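Local coordinates for protein carboxylic ester hydrolase (Aspergillus niger, PDB 7K4O) that probably hydrolyses the ester bonds of tannins to release gallic acid, acting as a serine esterase of the fungal tannase family, at residues A[96-101]-A[213-218]; A[148-153]-A[188-193]. All coordinates share one frame; numbering follows the deposited sequence.

Contact 1: residues A[96-101]-A[213-218]. With GDE (3,4,5-trihydroxybenzoic acid), chain J.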
loop_
_atom_site.group_PDB
_atom_site.type_symbol
_atom_site.label_atom_id
_atom_site.label_comp_id
_atom_site.label_asym_id
_atom_site.label_seq_id
_atom_site.Cartn_x
_atom_site.Cartn_y
_atom_site.Cartn_z
ATOM N N GLY A 96 -3.716 -3.542 -6.546
ATOM C CA GLY A 96 -2.696 -2.549 -6.933
ATOM C C GLY A 96 -3.305 -1.666 -8.016
ATOM O O GLY A 96 -4.010 -2.209 -8.900
ATOM N N GLY A 97 -3.107 -0.357 -7.894
ATOM C CA GLY A 97 -3.769 0.579 -8.822
ATOM C C GLY A 97 -5.269 0.481 -8.611
ATOM O O GLY A 97 -5.716 0.557 -7.448
ATOM N N TYR A 98 -6.036 0.326 -9.682
ATOM C CA TYR A 98 -7.492 0.094 -9.567
ATOM C C TYR A 98 -7.820 -1.384 -9.692
ATOM O O TYR A 98 -8.988 -1.703 -9.826
ATOM C CB TYR A 98 -8.252 0.962 -10.582
ATOM C CG TYR A 98 -8.435 2.392 -10.136
ATOM C CD1 TYR A 98 -7.433 3.343 -10.328
ATOM C CD2 TYR A 98 -9.562 2.775 -9.428
ATOM C CE1 TYR A 98 -7.564 4.653 -9.873
ATOM C CE2 TYR A 98 -9.710 4.081 -8.974
ATOM C CZ TYR A 98 -8.726 5.029 -9.212
ATOM O OH TYR A 98 -8.879 6.307 -8.719
ATOM N N ALA A 99 -6.828 -2.265 -9.614
ATOM C CA ALA A 99 -7.027 -3.728 -9.584
ATOM C C ALA A 99 -7.230 -4.175 -8.139
ATOM O O ALA A 99 -6.661 -3.578 -7.235
ATOM C CB ALA A 99 -5.848 -4.487 -10.178
ATOM N N ILE A 100 -8.067 -5.182 -7.982
ATOM C CA ILE A 100 -8.400 -5.735 -6.639
ATOM C C ILE A 100 -7.651 -7.067 -6.449
ATOM O O ILE A 100 -7.716 -7.631 -5.313
ATOM C CB ILE A 100 -9.909 -5.913 -6.499
ATOM C CG1 ILE A 100 -10.292 -6.070 -5.027
ATOM C CG2 ILE A 100 -10.453 -7.034 -7.382
ATOM C CD1 ILE A 100 -11.783 -5.974 -4.790
ATOM N N ASN A 101 -6.925 -7.523 -7.453
ATOM C CA ASN A 101 -6.051 -8.725 -7.311
ATOM C C ASN A 101 -4.694 -8.415 -7.946
ATOM O O ASN A 101 -4.552 -7.400 -8.693
ATOM C CB ASN A 101 -6.684 -9.945 -7.948
ATOM C CG ASN A 101 -6.763 -9.814 -9.464
ATOM O OD1 ASN A 101 -5.752 -10.011 -10.149
ATOM N ND2 ASN A 101 -7.964 -9.504 -9.958
ATOM N N PHE A 213 -4.913 4.435 1.585
ATOM C CA PHE A 213 -6.086 4.905 2.360
ATOM C C PHE A 213 -6.074 6.454 2.399
ATOM O O PHE A 213 -5.290 7.119 1.693
ATOM C CB PHE A 213 -6.150 4.200 3.701
ATOM C CG PHE A 213 -4.993 4.384 4.642
ATOM C CD1 PHE A 213 -4.023 5.338 4.454
ATOM C CD2 PHE A 213 -4.922 3.560 5.771
ATOM C CE1 PHE A 213 -3.022 5.508 5.405
ATOM C CE2 PHE A 213 -3.894 3.698 6.688
ATOM C CZ PHE A 213 -2.995 4.716 6.537
ATOM N N ARG A 214 -6.974 7.013 3.186
ATOM C CA ARG A 214 -7.233 8.471 3.229
ATOM C C ARG A 214 -7.513 8.932 1.800
ATOM O O ARG A 214 -6.979 9.967 1.361
ATOM C CB ARG A 214 -6.080 9.212 3.912
ATOM C CG ARG A 214 -6.495 10.546 4.497
ATOM C CD ARG A 214 -5.399 11.195 5.314
ATOM N NE ARG A 214 -5.132 10.395 6.527
ATOM C CZ ARG A 214 -4.054 9.640 6.764
ATOM N NH1 ARG A 214 -3.067 9.562 5.901
ATOM N NH2 ARG A 214 -4.045 8.914 7.855
ATOM N N TRP A 215 -8.410 8.231 1.115
ATOM C CA TRP A 215 -8.639 8.278 -0.334
ATOM C C TRP A 215 -8.686 9.720 -0.892
ATOM O O TRP A 215 -7.935 9.994 -1.844
ATOM C CB TRP A 215 -9.923 7.528 -0.681
ATOM C CG TRP A 215 -10.077 7.374 -2.162
ATOM C CD1 TRP A 215 -10.739 8.180 -3.042
ATOM C CD2 TRP A 215 -9.626 6.246 -2.924
ATOM N NE1 TRP A 215 -10.632 7.670 -4.298
ATOM C CE2 TRP A 215 -9.973 6.478 -4.276
ATOM C CE3 TRP A 215 -8.905 5.079 -2.607
ATOM C CZ2 TRP A 215 -9.601 5.601 -5.291
ATOM C CZ3 TRP A 215 -8.567 4.206 -3.606
ATOM C CH2 TRP A 215 -8.907 4.459 -4.932
ATOM N N SER A 216 -9.543 10.578 -0.341
ATOM C CA SER A 216 -9.773 11.898 -0.979
ATOM C C SER A 216 -8.478 12.717 -0.924
ATOM O O SER A 216 -8.321 13.607 -1.788
ATOM C CB SER A 216 -10.982 12.610 -0.338
ATOM O OG SER A 216 -10.722 12.982 1.006
ATOM N N PHE A 217 -7.648 12.546 0.093
ATOM C CA PHE A 217 -6.409 13.340 0.252
ATOM C C PHE A 217 -5.332 12.689 -0.593
ATOM O O PHE A 217 -4.633 13.357 -1.344
ATOM C CB PHE A 217 -6.032 13.431 1.724
ATOM C CG PHE A 217 -6.892 14.353 2.552
ATOM C CD1 PHE A 217 -8.214 14.047 2.840
ATOM C CD2 PHE A 217 -6.407 15.578 2.980
ATOM C CE1 PHE A 217 -9.022 14.931 3.523
ATOM C CE2 PHE A 217 -7.198 16.433 3.716
ATOM C CZ PHE A 217 -8.498 16.116 3.981
ATOM N N GLN A 218 -5.202 11.357 -0.518
ATOM C CA GLN A 218 -4.119 10.629 -1.197
ATOM C C GLN A 218 -4.276 10.784 -2.707
ATOM O O GLN A 218 -3.277 10.978 -3.414
ATOM C CB GLN A 218 -4.179 9.147 -0.806
ATOM C CG GLN A 218 -3.366 8.244 -1.733
ATOM C CD GLN A 218 -1.918 8.669 -1.928
ATOM O OE1 GLN A 218 -1.338 9.308 -1.054
ATOM N NE2 GLN A 218 -1.354 8.218 -3.038
HETATM O OAA GDE J . -1.708 0.488 -5.749
HETATM O OAB GDE J . 0.173 1.387 -6.493
HETATM O OAC GDE J . -4.801 4.575 -5.322
HETATM O OAD GDE J . -0.354 6.321 -5.254
HETATM O OAE GDE J . -2.993 6.718 -5.092
HETATM C CAF GDE J . -2.908 3.037 -5.664
HETATM C CAG GDE J . -0.635 3.925 -5.630
HETATM C CAH GDE J . -0.993 1.497 -6.029
HETATM C CAI GDE J . -3.414 4.326 -5.437
HETATM C CAJ GDE J . -1.147 5.235 -5.438
HETATM C CAK GDE J . -1.539 2.889 -5.807
HETATM C CAL GDE J . -2.500 5.408 -5.320
#
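Tyr98 and Trp215 lean on each other beside the gallic acid (3,4,5-trihydroxybenzoic acid) pocket of this alpha/beta-hydrolase fold enzyme. The tyrosine stands in the loop after strand 89-93 and the tryptophan in the first turn of helix 215-221. Their backbones stay far apart: Tyr98 CA and Trp215 CA are 12.4 Å from one another, and protein meets protein across the gap through these two side chains, with the ligand bridging alongside. Trp215 extends its six-membered ring from the helix because CG lies anti to the backbone N, and Tyr98 reaches across with its outer end. Tyr98 OH comes to 3.6 Å from Trp215 CZ2, while Tyr98 CE2, in the indole plane at its rim, lies 4.0 Å from the same carbon. The planes are almost perpendicular, at 82°, but with centroids 6.0 Å apart the Tyr98 ring and the six-membered ring of Trp215 meet obliquely. Phe150 touches both of these aromatics.

The pocket is lined from both segments. A type II' turn from Gly96 to Ala99 presents the backbone N-H of Gly97, which holds carboxylate oxygen OAA of the ligand at 2.7 Å and 170°. Because Glu187 N also bonds the ligand, the pair is consistent with an oxyanion hole. At the far end of the ligand, Gln218 folds inward at chi2 (53°), bringing its amide to the ring hydroxyls. Its NE2 gives a nearly straight 3.0 Å bond to hydroxyl OAE of the ligand, and the same nitrogen also hydrogen-bonds to the carbonyl oxygen of Ser421.

Contact 2: residues A[148-153]-A[188-193]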
loop_
_atom_site.group_PDB
_atom_site.type_symbol
_atom_site.label_atom_id
_atom_site.label_comp_id
_atom_site.label_asym_id
_atom_site.label_seq_id
_atom_site.Cartn_x
_atom_site.Cartn_y
_atom_site.Cartn_z
ATOM N N TYR A 148 -18.857 -0.365 -4.032
ATOM C CA TYR A 148 -18.915 -1.089 -2.736
ATOM C C TYR A 148 -18.042 -2.360 -2.798
ATOM O O TYR A 148 -17.374 -2.667 -1.764
ATOM C CB TYR A 148 -20.358 -1.412 -2.334
ATOM C CG TYR A 148 -20.977 -0.280 -1.553
ATOM C CD1 TYR A 148 -21.426 0.868 -2.207
ATOM C CD2 TYR A 148 -21.168 -0.345 -0.186
ATOM C CE1 TYR A 148 -21.994 1.915 -1.490
ATOM C CE2 TYR A 148 -21.713 0.706 0.550
ATOM C CZ TYR A 148 -22.154 1.844 -0.120
ATOM O OH TYR A 148 -22.747 2.876 0.557
ATOM N N MET A 149 -18.103 -3.112 -3.891
ATOM C CA MET A 149 -17.258 -4.318 -4.020
ATOM C C MET A 149 -15.757 -3.936 -3.944
ATOM O O MET A 149 -15.009 -4.568 -3.178
ATOM C CB MET A 149 -17.565 -4.997 -5.341
ATOM C CG MET A 149 -18.859 -5.790 -5.313
ATOM S SD MET A 149 -18.769 -7.241 -4.191
ATOM C CE MET A 149 -17.968 -8.390 -5.313
ATOM N N PHE A 150 -15.315 -2.896 -4.639
ATOM C CA PHE A 150 -13.914 -2.443 -4.574
ATOM C C PHE A 150 -13.582 -1.938 -3.177
ATOM O O PHE A 150 -12.508 -2.246 -2.626
ATOM C CB PHE A 150 -13.677 -1.354 -5.622
ATOM C CG PHE A 150 -12.260 -0.873 -5.792
ATOM C CD1 PHE A 150 -11.222 -1.753 -6.058
ATOM C CD2 PHE A 150 -11.961 0.472 -5.729
ATOM C CE1 PHE A 150 -9.934 -1.292 -6.264
ATOM C CE2 PHE A 150 -10.655 0.934 -5.889
ATOM C CZ PHE A 150 -9.665 0.062 -6.209
ATOM N N ALA A 151 -14.475 -1.144 -2.577
ATOM C CA ALA A 151 -14.261 -0.506 -1.270
ATOM C C ALA A 151 -13.981 -1.564 -0.204
ATOM O O ALA A 151 -13.006 -1.367 0.522
ATOM C CB ALA A 151 -15.426 0.364 -0.872
ATOM N N TYR A 152 -14.882 -2.529 -0.052
ATOM C CA TYR A 152 -14.756 -3.498 1.062
ATOM C C TYR A 152 -15.570 -4.762 0.867
ATOM O O TYR A 152 -15.287 -5.744 1.580
ATOM C CB TYR A 152 -15.133 -2.836 2.394
ATOM C CG TYR A 152 -16.587 -2.484 2.567
ATOM C CD1 TYR A 152 -17.503 -3.417 3.015
ATOM C CD2 TYR A 152 -17.062 -1.188 2.283
ATOM C CE1 TYR A 152 -18.843 -3.080 3.198
ATOM C CE2 TYR A 152 -18.386 -0.837 2.482
ATOM C CZ TYR A 152 -19.276 -1.782 2.939
ATOM O OH TYR A 152 -20.607 -1.452 3.122
ATOM N N LYS A 153 -16.556 -4.800 -0.000
ATOM C CA LYS A 153 -17.488 -5.944 0.060
ATOM C C LYS A 153 -16.836 -7.176 -0.564
ATOM O O LYS A 153 -17.115 -8.324 -0.099
ATOM C CB LYS A 153 -18.824 -5.598 -0.613
ATOM C CG LYS A 153 -19.902 -6.634 -0.438
ATOM C CD LYS A 153 -21.329 -6.078 -0.740
ATOM C CE LYS A 153 -21.501 -5.696 -2.200
ATOM N NZ LYS A 153 -22.920 -5.396 -2.511
ATOM N N GLY A 188 -3.600 -2.611 -2.411
ATOM C CA GLY A 188 -3.722 -3.818 -1.565
ATOM C C GLY A 188 -3.636 -3.516 -0.091
ATOM O O GLY A 188 -4.294 -4.228 0.744
ATOM N N GLY A 189 -2.844 -2.534 0.313
ATOM C CA GLY A 189 -2.762 -2.168 1.741
ATOM C C GLY A 189 -4.082 -1.533 2.200
ATOM O O GLY A 189 -4.545 -1.786 3.309
ATOM N N ARG A 190 -4.664 -0.687 1.342
ATOM C CA ARG A 190 -5.969 -0.083 1.646
ATOM C C ARG A 190 -6.988 -1.219 1.834
ATOM O O ARG A 190 -7.827 -1.192 2.759
ATOM C CB ARG A 190 -6.469 0.842 0.531
ATOM C CG ARG A 190 -7.738 1.596 0.942
ATOM C CD ARG A 190 -8.437 2.178 -0.278
ATOM N NE ARG A 190 -8.949 1.179 -1.202
ATOM C CZ ARG A 190 -10.042 0.447 -1.012
ATOM N NH1 ARG A 190 -10.804 0.606 0.072
ATOM N NH2 ARG A 190 -10.401 -0.451 -1.888
ATOM N N GLU A 191 -6.959 -2.208 0.965
ATOM C CA GLU A 191 -7.911 -3.328 1.036
ATOM C C GLU A 191 -7.759 -4.071 2.356
ATOM O O GLU A 191 -8.781 -4.422 2.951
ATOM C CB GLU A 191 -7.763 -4.253 -0.147
ATOM C CG GLU A 191 -8.194 -3.625 -1.467
ATOM C CD GLU A 191 -7.643 -4.277 -2.713
ATOM O OE1 GLU A 191 -7.170 -5.418 -2.648
ATOM O OE2 GLU A 191 -7.732 -3.641 -3.809
ATOM N N GLY A 192 -6.529 -4.249 2.843
ATOM C CA GLY A 192 -6.353 -4.841 4.181
ATOM C C GLY A 192 -7.053 -4.013 5.244
ATOM O O GLY A 192 -7.828 -4.538 6.040
ATOM N N TRP A 193 -6.820 -2.704 5.253
ATOM C CA TRP A 193 -7.461 -1.820 6.268
ATOM C C TRP A 193 -8.981 -1.816 6.105
ATOM O O TRP A 193 -9.682 -1.666 7.110
ATOM C CB TRP A 193 -6.896 -0.399 6.229
ATOM C CG TRP A 193 -5.582 -0.263 6.919
ATOM C CD1 TRP A 193 -4.406 0.100 6.349
ATOM C CD2 TRP A 193 -5.284 -0.577 8.291
ATOM N NE1 TRP A 193 -3.415 0.129 7.287
ATOM C CE2 TRP A 193 -3.922 -0.291 8.490
ATOM C CE3 TRP A 193 -6.049 -0.976 9.401
ATOM C CZ2 TRP A 193 -3.307 -0.449 9.727
ATOM C CZ3 TRP A 193 -5.433 -1.125 10.624
ATOM C CH2 TRP A 193 -4.070 -0.886 10.778
#
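Arg190 sends its guanidinium group onto two successive carbonyls of the neighbouring helix, those of Phe150 and Ala151. Its NH2 donates to Phe150 O at 2.9 Å, and its NH1 donates to Ala151 O at 3.0 Å. Both oxygens lie near the guanidinium plane, at its edge, but they receive their hydrogens differently. NH1 meets Ala151 O in the carbonyl plane on a lone pair, in a fairly straight bond, whereas NH2 stands 46° above the carbonyl plane of Phe150 and makes a more bent one. The arginine leaves its helix with CG anti to the backbone N, runs extended through chi2 and then turns at chi3 (65°), which swings the flat end against the opposing backbone. Glu187 forms a salt bridge with NH2, and Thr396 OG1 pairs with NH1, so this buried group is fixed from several directions.

In Phe150, too, CG lies anti to the backbone N, which brings the end of the ring up to Arg190 and Glu191. Arg190 NH2 sits over the centre of one face, 4.1 Å above the plane; the distance of the guanidinium carbon makes any cation-pi attraction weak at most. The Glu191 side chain crosses that of Phe150 at about a right angle, bringing OE2 to 4.0 Å from Phe150 CE1, while its other oxygen, OE1, is engaged by His155 NE2 and Gly95 N.

Within helix 144-169 a wider pi-type turn occurs here, with Tyr148 O accepting from the backbone N of both Tyr152 and Lys153. The axes of 148-153 and 188-193 approach to 9.1 Å, with 63° between their N-to-C directions. Helix 187-196 is the one that follows strand 179-185 through the probable nucleophile elbow at Ser186, and Gln195 NE2 joins the two helices again at Tyr152 O.

In the fold
From the N terminus, the chain leaves strand 89-93 into 96-101, later builds helix 144-169, returns through strand 179-185 into helix 187-196, and after strand 205-209 reaches 213-218. Contact 2 closes the shorter loop, from 148-153 to 188-193, and is nested inside the longer one that contact 1 closes between 96-101 and 213-218. Their centres lie about 8 Å apart and the contacts touch: Tyr98 O packs on Phe150 CE1, and Phe213 CD2 on Trp193 CD1. Together they tie two helices beside the central sheet to the loop after strand 89-93 and the start of helix 215-221 after strand 205-209, around the ligand pocket.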